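Local atomic coordinates of SmhA (Serratia marcescens, PDB entry 7A27), a protein that is one component of a tripartite alpha-pore-forming toxin that probably opens pores in target cell membranes. Residues A128-T131 with Q132-K136; Y291-T294 with E295-A299; A65-K69 with Q70-A74; S116-A119 with Q120-A124. One frame throughout, in Å; residues are numbered along the deposited sequence.

Contact 1 of 4, residues A128-T131 with Q132-K136; sequences AVHT and QLQAK
His130 and Gln134 meet one turn apart on helix 104-155, where the Gln134 amide oxygen OE1 comes within 3.1 Å of His130 CE1. The two side chains cross obliquely, with imidazole and amide planes almost perpendicular at 86°. Both leave the helix in the same way: CG is anti to the backbone N in His130 (chi1 179°) and also in Gln134 (chi1 -162°). Gln134 then runs on extended, and this carries its amide out to the imidazole. The ring has a second partner on helix 272-299, since His130 NE2 makes a weak hydrogen bond to Glu295 OE2, a weak link to the neighbouring helix.

On the buried side, Leu133 has its CG beside its own backbone N, which sets that atom over Val129 O at 3.6 Å. Leu133 CD1 reaches Val129 CG1 at 4.3 Å. Beyond that, Leu133 packs on Thr72, Tyr291 and Met298. Thr131 sits at the exposed side and turns its OG1 back to Gln127 O, a hydrogen bond within the same helix.

The backbone underneath is regular from Val129 on: Leu133 N bonds to Val129 O (3.1 Å), Gln134 N to His130 O (2.9 Å) and Ala135 N to Thr131 O (3.1 Å). Gln132 N is held more loosely, with weak bonds to Ala128 O and Val129 O. These bonds define an alpha-helix; buried Val129, His130 and Leu133 against exposed Ala128, Thr131, Gln132 and Ala135 make it two-sided, consistent with the elongated helical bundle of soluble alpha-pore-forming toxins.

Contact 2 of 4, residues Y291-T294 with E295-A299; sequences YVLT and EQRMA
This is a helical contact of the i to i+3 and i to i+4 kind, late in helix 272-299, in which Val292 lies against Gln296, and Leu293 against both Gln296 and Arg297. Val292 and Gln296 run side by side and point the same way, bringing Val292 CG1 to 3.7 Å from Gln296 NE2. At the other end of the same amide, Gln296 OE1 is 3.6 Å from Leu293 CD2, and each end of the amide thus touches one apolar branch.

Arg297 follows Leu293 along the helix. Its CG is beside the backbone N and the chain bends again at chi2 (-63°), which folds the guanidinium back so that Leu293 O lies over one of its faces. Arg297 NH2 ends 4.0 Å from Leu293 CD2, while NH1 makes a weak hydrogen bond to Ser20 O of helix 14-37.

Glu295 leaves in another direction. With CG anti to the backbone N (chi1 -175°) and a bend at chi2 (-88°), its carboxylate is buried, and OE1 forms a salt bridge with Arg137 of helix 104-155. That pairing would probably favour the charged form of the acid. Thr294 gives its OG1 to Thr290 O, one turn back.

Backbone bonds underlie the whole turn, from Glu295 N to Tyr291 O (2.9 Å) through Met298 N to Thr294 O (3.1 Å). Met298, meanwhile, touches Ile21, Leu76, Leu79 and Leu133. The helix is packed inside a helical bundle, antiparallel to helix 104-155 but running the same way as helix 48-96, consistent with a soluble alpha-pore-forming toxin.

Contact 3 of 4, residues A65-K69 with Q70-A74; sequences AQVFK and QNTVA
The Phe68 ring is met obliquely by two residues of the next turn: Thr72 CB stands 3.8 Å from Phe68 CD1, and Val73 CG2 stands 4.0 Å from Phe68 CE2. The motif beneath is a pi-type turn, a local widening of helix 48-96 at residues 70-72. Thr72 and Val73 both run at about a right angle to the Phe68 side chain. The other flat groups are the amides of Gln66 and Gln70, whose planes are only 16° apart; Gln66 touches with its CG, 3.8 Å from the Gln70 amide nitrogen NE2.

Gln70 N still bonds to Gln66 O four residues back, but Val73 N reaches five back to Phe68 O (3.0 Å). This change of step brings Val73 beside Phe68. The ring itself leaves with CG anti to the backbone N (chi1 -176°) and packs on Asn28 and Ser32 of helix 14-37, while Thr72 touches Leu133 of helix 104-155.

The changeover is made at one carbonyl: Val67 O accepts from Asn71 N at 2.8 Å and from Thr72 N at 3.2 Å, and the two donors arrive from opposite faces of its plane.

Contact 4 of 4, residues S116-A119 with Q120-A124; sequences SDVA and QHYQA
Tyr122 lies back over Val118, one turn earlier on helix 104-155, in a CH-pi contact of the i to i+4 kind. The tyrosine starts at Tyr122 CB, 3.7 Å from Ala119 O. CG then sits beside its own backbone N (chi1 -65°), which turns the side chain back along the helix and leaves Tyr122 CG 3.5 Å from Val118 O. Along the ring the partner changes from carbonyl to methyl. CD2 lies near both Val118 O and Val118 CG1, and from CE2 onward the methyl takes over. Val118 CG1 stands over one face, 3.7 Å from the centroid of the Tyr122 ring and 27° off the normal, displaced toward the rim. At the tip, Tyr122 OH is still 3.8 Å from Val118 CG1. The ring also meets Trp305 edge-to-face, tying this helix to helix 301-321, and touches Lys82 and Asn85 of helix 48-96.

Ala119 touches both Phe86 of helix 48-96 and Ala309 of helix 301-321; Ser116 faces helix 301-321, its OG hydrogen-bonded to Ala309 O. On the exposed side, Asp117 and His121 run alongside each other, carboxylate and imidazole planes 74° apart, with Asp117 OD1 3.9 Å from His121 CE1. Asp117 O takes the backbone N of His121 at 3.0 Å and, weakly, ring atom His121 ND1 at 3.3 Å.

All four are local contacts within one helix, between residues three to five apart, so none closes a long loop, and they follow in series without nesting or crossing. From the N terminus, contact 3 comes first, on helix 48-96. The chain then turns into helix 104-155, which carries contact 4 and, a few residues later, contact 1, their centres about 18 Å apart. Contact 2 comes much later, on helix 272-299. In space contacts 1, 2 and 3 gather: Leu133 CD2 meets Thr72 CG2 at 3.7 Å and Tyr291 OH at 3.5 Å, and Tyr291 CE2 reaches Phe68 CD1 at 3.5 Å. Three helices are thereby joined, while contact 4 stands further along the bundle.

Contact 1 of 4, residues A128-T131 with Q132-K136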
loop_
_atom_site.group_PDB
_atom_site.type_symbol
_atom_site.label_atom_id
_atom_site.label_comp_id
_atom_site.label_asym_id
_atom_site.label_seq_id
_atom_site.Cartn_x
_atom_site.Cartn_y
_atom_site.Cartn_z
ATOM N N ALA A 128 -1.614 16.165 6.153
ATOM C CA ALA A 128 -0.544 15.923 7.150
ATOM C C ALA A 128 0.134 14.579 6.878
ATOM O O ALA A 128 1.377 14.513 6.913
ATOM C CB ALA A 128 -1.100 15.982 8.554
ATOM N N VAL A 129 -0.665 13.552 6.620
ATOM C CA VAL A 129 -0.159 12.181 6.338
ATOM C C VAL A 129 0.592 12.185 5.003
ATOM O O VAL A 129 1.673 11.570 4.934
ATOM C CB VAL A 129 -1.300 11.153 6.345
ATOM C CG1 VAL A 129 -0.847 9.826 5.779
ATOM C CG2 VAL A 129 -1.882 10.964 7.737
ATOM N N HIS A 130 0.050 12.829 3.966
ATOM C CA HIS A 130 0.702 12.880 2.631
ATOM C C HIS A 130 2.063 13.565 2.735
ATOM O O HIS A 130 3.009 13.103 2.087
ATOM C CB HIS A 130 -0.157 13.595 1.592
ATOM C CG HIS A 130 0.520 13.664 0.265
ATOM N ND1 HIS A 130 1.195 14.788 -0.180
ATOM C CD2 HIS A 130 0.696 12.717 -0.682
ATOM C CE1 HIS A 130 1.697 14.548 -1.368
ATOM N NE2 HIS A 130 1.411 13.283 -1.701
ATOM N N THR A 131 2.157 14.644 3.510
ATOM C CA THR A 131 3.413 15.406 3.653
ATOM C C THR A 131 4.484 14.489 4.258
ATOM O O THR A 131 5.650 14.612 3.825
ATOM C CB THR A 131 3.185 16.713 4.407
ATOM O OG1 THR A 131 2.183 17.450 3.703
ATOM C CG2 THR A 131 4.446 17.536 4.514
ATOM N N GLN A 132 4.127 13.595 5.191
ATOM C CA GLN A 132 5.094 12.641 5.801
ATOM C C GLN A 132 5.533 11.617 4.738
ATOM O O GLN A 132 6.731 11.323 4.660
ATOM C CB GLN A 132 4.524 11.947 7.038
ATOM C CG GLN A 132 4.702 12.724 8.328
ATOM C CD GLN A 132 4.114 11.982 9.509
ATOM O OE1 GLN A 132 3.809 10.787 9.446
ATOM N NE2 GLN A 132 3.983 12.682 10.631
ATOM N N LEU A 133 4.603 11.081 3.951
ATOM C CA LEU A 133 4.910 10.090 2.890
ATOM C C LEU A 133 5.852 10.721 1.857
ATOM O O LEU A 133 6.796 10.049 1.419
ATOM C CB LEU A 133 3.596 9.627 2.249
ATOM C CG LEU A 133 2.782 8.640 3.075
ATOM C CD1 LEU A 133 1.423 8.406 2.454
ATOM C CD2 LEU A 133 3.529 7.324 3.188
ATOM N N GLN A 134 5.595 11.974 1.494
ATOM C CA GLN A 134 6.379 12.749 0.498
ATOM C C GLN A 134 7.819 12.908 1.008
ATOM O O GLN A 134 8.752 12.734 0.207
ATOM C CB GLN A 134 5.686 14.091 0.267
ATOM C CG GLN A 134 6.112 14.804 -1.003
ATOM C CD GLN A 134 5.357 16.099 -1.157
ATOM O OE1 GLN A 134 4.351 16.164 -1.859
ATOM N NE2 GLN A 134 5.789 17.118 -0.427
ATOM N N ALA A 135 7.986 13.201 2.302
ATOM C CA ALA A 135 9.292 13.370 2.976
ATOM C C ALA A 135 10.090 12.060 2.902
ATOM O O ALA A 135 11.274 12.101 2.535
ATOM C CB ALA A 135 9.086 13.800 4.402
ATOM N N LYS A 136 9.472 10.938 3.257
ATOM C CA LYS A 136 10.124 9.616 3.199
ATOM C C LYS A 136 10.517 9.331 1.752
ATOM O O LYS A 136 11.667 8.929 1.524
ATOM C CB LYS A 136 9.213 8.510 3.743
ATOM C CG LYS A 136 9.139 8.395 5.257
ATOM C CD LYS A 136 10.520 8.078 5.850
ATOM C CE LYS A 136 10.530 7.594 7.289
ATOM N NZ LYS A 136 10.028 8.586 8.269
#

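Contact 2 of 4, residues Y291-T294 with E295-A299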
loop_
_atom_site.group_PDB
_atom_site.type_symbol
_atom_site.label_atom_id
_atom_site.label_comp_id
_atom_site.label_asym_id
_atom_site.label_seq_id
_atom_site.Cartn_x
_atom_site.Cartn_y
_atom_site.Cartn_z
ATOM N N TYR A 291 6.157 2.168 -2.344
ATOM C CA TYR A 291 6.080 3.318 -1.407
ATOM C C TYR A 291 5.712 4.548 -2.234
ATOM O O TYR A 291 4.822 5.304 -1.847
ATOM C CB TYR A 291 7.387 3.562 -0.658
ATOM C CG TYR A 291 7.237 4.378 0.599
ATOM C CD1 TYR A 291 7.091 5.752 0.560
ATOM C CD2 TYR A 291 7.231 3.761 1.839
ATOM C CE1 TYR A 291 6.958 6.498 1.726
ATOM C CE2 TYR A 291 7.080 4.486 3.008
ATOM C CZ TYR A 291 6.952 5.859 2.952
ATOM O OH TYR A 291 6.822 6.539 4.125
ATOM N N VAL A 292 6.369 4.710 -3.377
ATOM C CA VAL A 292 6.146 5.848 -4.310
ATOM C C VAL A 292 4.681 5.818 -4.782
ATOM O O VAL A 292 4.047 6.898 -4.825
ATOM C CB VAL A 292 7.146 5.817 -5.480
ATOM C CG1 VAL A 292 6.762 6.802 -6.558
ATOM C CG2 VAL A 292 8.562 6.094 -5.031
ATOM N N LEU A 293 4.154 4.643 -5.127
ATOM C CA LEU A 293 2.753 4.520 -5.607
ATOM C C LEU A 293 1.809 4.849 -4.450
ATOM O O LEU A 293 0.763 5.462 -4.708
ATOM C CB LEU A 293 2.473 3.127 -6.174
ATOM C CG LEU A 293 3.094 2.826 -7.536
ATOM C CD1 LEU A 293 2.586 1.483 -8.051
ATOM C CD2 LEU A 293 2.783 3.900 -8.559
ATOM N N THR A 294 2.182 4.497 -3.214
ATOM C CA THR A 294 1.356 4.783 -2.014
ATOM C C THR A 294 1.280 6.305 -1.893
ATOM O O THR A 294 0.172 6.809 -1.895
ATOM C CB THR A 294 1.877 4.025 -0.791
ATOM O OG1 THR A 294 1.826 2.630 -1.100
ATOM C CG2 THR A 294 1.072 4.284 0.463
ATOM N N GLU A 295 2.424 6.997 -1.923
ATOM C CA GLU A 295 2.520 8.474 -1.849
ATOM C C GLU A 295 1.648 9.106 -2.933
ATOM O O GLU A 295 0.949 10.064 -2.599
ATOM C CB GLU A 295 3.973 8.912 -2.025
ATOM C CG GLU A 295 4.208 10.409 -1.857
ATOM C CD GLU A 295 4.051 11.283 -3.090
ATOM O OE1 GLU A 295 4.175 10.769 -4.203
ATOM O OE2 GLU A 295 3.823 12.495 -2.934
ATOM N N GLN A 296 1.684 8.591 -4.170
ATOM C CA GLN A 296 0.976 9.180 -5.338
ATOM C C GLN A 296 -0.547 9.031 -5.201
ATOM O O GLN A 296 -1.254 9.996 -5.542
ATOM C CB GLN A 296 1.484 8.596 -6.654
ATOM C CG GLN A 296 2.779 9.241 -7.132
ATOM C CD GLN A 296 3.474 8.485 -8.241
ATOM O OE1 GLN A 296 3.013 7.446 -8.710
ATOM N NE2 GLN A 296 4.620 8.992 -8.663
ATOM N N ARG A 297 -1.051 7.888 -4.739
ATOM C CA ARG A 297 -2.518 7.680 -4.575
ATOM C C ARG A 297 -3.017 8.550 -3.425
ATOM O O ARG A 297 -4.136 9.048 -3.521
ATOM C CB ARG A 297 -2.873 6.222 -4.289
ATOM C CG ARG A 297 -2.405 5.255 -5.360
ATOM C CD ARG A 297 -3.013 5.461 -6.738
ATOM N NE ARG A 297 -2.120 4.821 -7.718
ATOM C CZ ARG A 297 -1.976 3.492 -7.888
ATOM N NH1 ARG A 297 -2.658 2.618 -7.137
ATOM N NH2 ARG A 297 -1.130 3.064 -8.813
ATOM N N MET A 298 -2.183 8.735 -2.401
ATOM C CA MET A 298 -2.479 9.526 -1.181
ATOM C C MET A 298 -2.487 11.019 -1.520
ATOM O O MET A 298 -3.194 11.762 -0.830
ATOM C CB MET A 298 -1.401 9.252 -0.140
ATOM C CG MET A 298 -1.680 9.846 1.226
ATOM S SD MET A 298 -3.149 9.314 2.099
ATOM C CE MET A 298 -3.085 7.604 1.609
ATOM N N ALA A 299 -1.768 11.450 -2.555
ATOM C CA ALA A 299 -1.673 12.870 -2.965
ATOM C C ALA A 299 -3.060 13.412 -3.339
ATOM O O ALA A 299 -3.319 14.601 -3.112
ATOM C CB ALA A 299 -0.740 13.010 -4.128
#

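Contact 3 of 4, residues A65-K69 with Q70-A74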
loop_
_atom_site.group_PDB
_atom_site.type_symbol
_atom_site.label_atom_id
_atom_site.label_comp_id
_atom_site.label_asym_id
_atom_site.label_seq_id
_atom_site.Cartn_x
_atom_site.Cartn_y
_atom_site.Cartn_z
ATOM N N ALA A 65 11.423 -0.012 6.880
ATOM C CA ALA A 65 10.385 -1.065 6.830
ATOM C C ALA A 65 9.649 -1.073 8.169
ATOM O O ALA A 65 8.412 -1.080 8.143
ATOM C CB ALA A 65 10.996 -2.408 6.528
ATOM N N GLN A 66 10.382 -1.078 9.283
ATOM C CA GLN A 66 9.800 -1.002 10.652
ATOM C C GLN A 66 8.963 0.280 10.771
ATOM O O GLN A 66 7.826 0.178 11.242
ATOM C CB GLN A 66 10.897 -1.063 11.712
ATOM C CG GLN A 66 10.445 -0.764 13.140
ATOM C CD GLN A 66 11.611 -0.789 14.101
ATOM O OE1 GLN A 66 12.484 -1.658 14.037
ATOM N NE2 GLN A 66 11.635 0.162 15.021
ATOM N N VAL A 67 9.481 1.430 10.337
ATOM C CA VAL A 67 8.746 2.722 10.442
ATOM C C VAL A 67 7.418 2.611 9.678
ATOM O O VAL A 67 6.357 2.932 10.261
ATOM C CB VAL A 67 9.583 3.921 9.977
ATOM C CG1 VAL A 67 8.732 5.169 9.854
ATOM C CG2 VAL A 67 10.731 4.199 10.927
ATOM N N PHE A 68 7.454 2.177 8.426
ATOM C CA PHE A 68 6.223 1.991 7.625
ATOM C C PHE A 68 5.254 1.061 8.370
ATOM O O PHE A 68 4.086 1.440 8.570
ATOM C CB PHE A 68 6.507 1.402 6.243
ATOM C CG PHE A 68 5.261 1.303 5.399
ATOM C CD1 PHE A 68 4.780 2.408 4.726
ATOM C CD2 PHE A 68 4.542 0.127 5.316
ATOM C CE1 PHE A 68 3.616 2.332 3.982
ATOM C CE2 PHE A 68 3.397 0.048 4.533
ATOM C CZ PHE A 68 2.928 1.150 3.882
ATOM N N LYS A 69 5.731 -0.105 8.794
ATOM C CA LYS A 69 4.913 -1.187 9.401
ATOM C C LYS A 69 4.219 -0.708 10.685
ATOM O O LYS A 69 3.007 -0.949 10.798
ATOM C CB LYS A 69 5.800 -2.403 9.685
ATOM C CG LYS A 69 5.057 -3.710 9.899
ATOM C CD LYS A 69 5.900 -4.786 10.552
ATOM C CE LYS A 69 5.032 -5.912 11.055
ATOM N NZ LYS A 69 5.666 -6.657 12.161
ATOM N N GLN A 70 4.954 -0.054 11.601
ATOM C CA GLN A 70 4.484 0.321 12.968
ATOM C C GLN A 70 3.863 1.723 13.025
ATOM O O GLN A 70 2.848 1.852 13.740
ATOM C CB GLN A 70 5.618 0.187 13.990
ATOM C CG GLN A 70 6.031 -1.278 14.180
ATOM C CD GLN A 70 7.178 -1.514 15.133
ATOM O OE1 GLN A 70 7.548 -0.647 15.918
ATOM N NE2 GLN A 70 7.751 -2.705 15.082
ATOM N N ASN A 71 4.420 2.722 12.322
ATOM C CA ASN A 71 3.936 4.134 12.382
ATOM C C ASN A 71 3.003 4.489 11.212
ATOM O O ASN A 71 1.846 4.866 11.473
ATOM C CB ASN A 71 5.100 5.123 12.464
ATOM C CG ASN A 71 5.938 4.914 13.711
ATOM O OD1 ASN A 71 5.827 3.881 14.378
ATOM N ND2 ASN A 71 6.769 5.889 14.061
ATOM N N THR A 72 3.491 4.413 9.974
ATOM C CA THR A 72 2.748 4.846 8.760
ATOM C C THR A 72 1.434 4.063 8.588
ATOM O O THR A 72 0.433 4.671 8.172
ATOM C CB THR A 72 3.607 4.726 7.500
ATOM O OG1 THR A 72 4.956 5.086 7.796
ATOM C CG2 THR A 72 3.086 5.598 6.389
ATOM N N VAL A 73 1.410 2.763 8.851
ATOM C CA VAL A 73 0.153 1.973 8.720
ATOM C C VAL A 73 -0.886 2.540 9.696
ATOM O O VAL A 73 -2.045 2.681 9.301
ATOM C CB VAL A 73 0.373 0.463 8.935
ATOM C CG1 VAL A 73 -0.949 -0.283 9.092
ATOM C CG2 VAL A 73 1.191 -0.151 7.808
ATOM N N ALA A 74 -0.474 2.858 10.930
ATOM C CA ALA A 74 -1.344 3.413 11.997
ATOM C C ALA A 74 -1.874 4.775 11.536
ATOM O O ALA A 74 -3.085 5.010 11.690
ATOM C CB ALA A 74 -0.604 3.490 13.313
#

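Contact 4 of 4, residues S116-A119 with Q120-A124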
loop_
_atom_site.group_PDB
_atom_site.type_symbol
_atom_site.label_atom_id
_atom_site.label_comp_id
_atom_site.label_asym_id
_atom_site.label_seq_id
_atom_site.Cartn_x
_atom_site.Cartn_y
_atom_site.Cartn_z
ATOM N N SER A 116 -19.537 20.029 6.611
ATOM C CA SER A 116 -18.613 20.751 5.701
ATOM C C SER A 116 -17.313 21.021 6.461
ATOM O O SER A 116 -16.234 20.722 5.928
ATOM C CB SER A 116 -19.234 22.025 5.217
ATOM O OG SER A 116 -18.340 22.775 4.419
ATOM N N ASP A 117 -17.443 21.548 7.681
ATOM C CA ASP A 117 -16.336 21.851 8.621
ATOM C C ASP A 117 -15.523 20.571 8.886
ATOM O O ASP A 117 -14.285 20.611 8.745
ATOM C CB ASP A 117 -16.905 22.398 9.931
ATOM C CG ASP A 117 -15.927 23.105 10.832
ATOM O OD1 ASP A 117 -15.018 23.700 10.272
ATOM O OD2 ASP A 117 -16.102 23.050 12.077
ATOM N N VAL A 118 -16.194 19.481 9.272
ATOM C CA VAL A 118 -15.539 18.192 9.619
ATOM C C VAL A 118 -14.739 17.720 8.410
ATOM O O VAL A 118 -13.571 17.341 8.586
ATOM C CB VAL A 118 -16.559 17.131 10.046
ATOM C CG1 VAL A 118 -15.892 15.749 10.208
ATOM C CG2 VAL A 118 -17.284 17.561 11.313
ATOM N N ALA A 119 -15.359 17.723 7.236
ATOM C CA ALA A 119 -14.717 17.330 5.967
ATOM C C ALA A 119 -13.451 18.170 5.778
ATOM O O ALA A 119 -12.428 17.607 5.373
ATOM C CB ALA A 119 -15.675 17.526 4.824
ATOM N N GLN A 120 -13.509 19.464 6.083
ATOM C CA GLN A 120 -12.345 20.368 5.916
ATOM C C GLN A 120 -11.229 19.931 6.882
ATOM O O GLN A 120 -10.053 20.057 6.492
ATOM C CB GLN A 120 -12.749 21.836 6.095
ATOM C CG GLN A 120 -11.752 22.793 5.450
ATOM C CD GLN A 120 -12.196 24.231 5.382
ATOM O OE1 GLN A 120 -12.384 24.884 6.400
ATOM N NE2 GLN A 120 -12.307 24.760 4.171
ATOM N N HIS A 121 -11.577 19.448 8.086
ATOM C CA HIS A 121 -10.601 18.939 9.091
ATOM C C HIS A 121 -9.990 17.626 8.567
ATOM O O HIS A 121 -8.752 17.483 8.616
ATOM C CB HIS A 121 -11.203 18.838 10.508
ATOM C CG HIS A 121 -11.166 20.116 11.288
ATOM N ND1 HIS A 121 -12.282 20.941 11.385
ATOM C CD2 HIS A 121 -10.178 20.728 11.983
ATOM C CE1 HIS A 121 -11.990 21.999 12.098
ATOM N NE2 HIS A 121 -10.701 21.898 12.471
ATOM N N TYR A 122 -10.814 16.730 8.029
ATOM C CA TYR A 122 -10.355 15.434 7.475
ATOM C C TYR A 122 -9.455 15.696 6.255
ATOM O O TYR A 122 -8.509 14.935 6.028
ATOM C CB TYR A 122 -11.558 14.512 7.233
ATOM C CG TYR A 122 -12.313 14.095 8.483
ATOM C CD1 TYR A 122 -11.760 14.195 9.753
ATOM C CD2 TYR A 122 -13.540 13.452 8.383
ATOM C CE1 TYR A 122 -12.428 13.728 10.877
ATOM C CE2 TYR A 122 -14.224 12.987 9.501
ATOM C CZ TYR A 122 -13.670 13.125 10.756
ATOM O OH TYR A 122 -14.378 12.701 11.852
ATOM N N GLN A 123 -9.707 16.761 5.497
ATOM C CA GLN A 123 -8.839 17.145 4.359
ATOM C C GLN A 123 -7.448 17.448 4.911
ATOM O O GLN A 123 -6.468 16.851 4.427
ATOM C CB GLN A 123 -9.416 18.360 3.633
ATOM C CG GLN A 123 -8.462 19.019 2.650
ATOM C CD GLN A 123 -9.114 20.196 1.967
ATOM O OE1 GLN A 123 -9.775 21.028 2.584
ATOM N NE2 GLN A 123 -8.942 20.269 0.662
ATOM N N ALA A 124 -7.377 18.339 5.904
ATOM C CA ALA A 124 -6.119 18.802 6.536
ATOM C C ALA A 124 -5.409 17.625 7.212
ATOM O O ALA A 124 -4.153 17.618 7.180
ATOM C CB ALA A 124 -6.397 19.921 7.503
#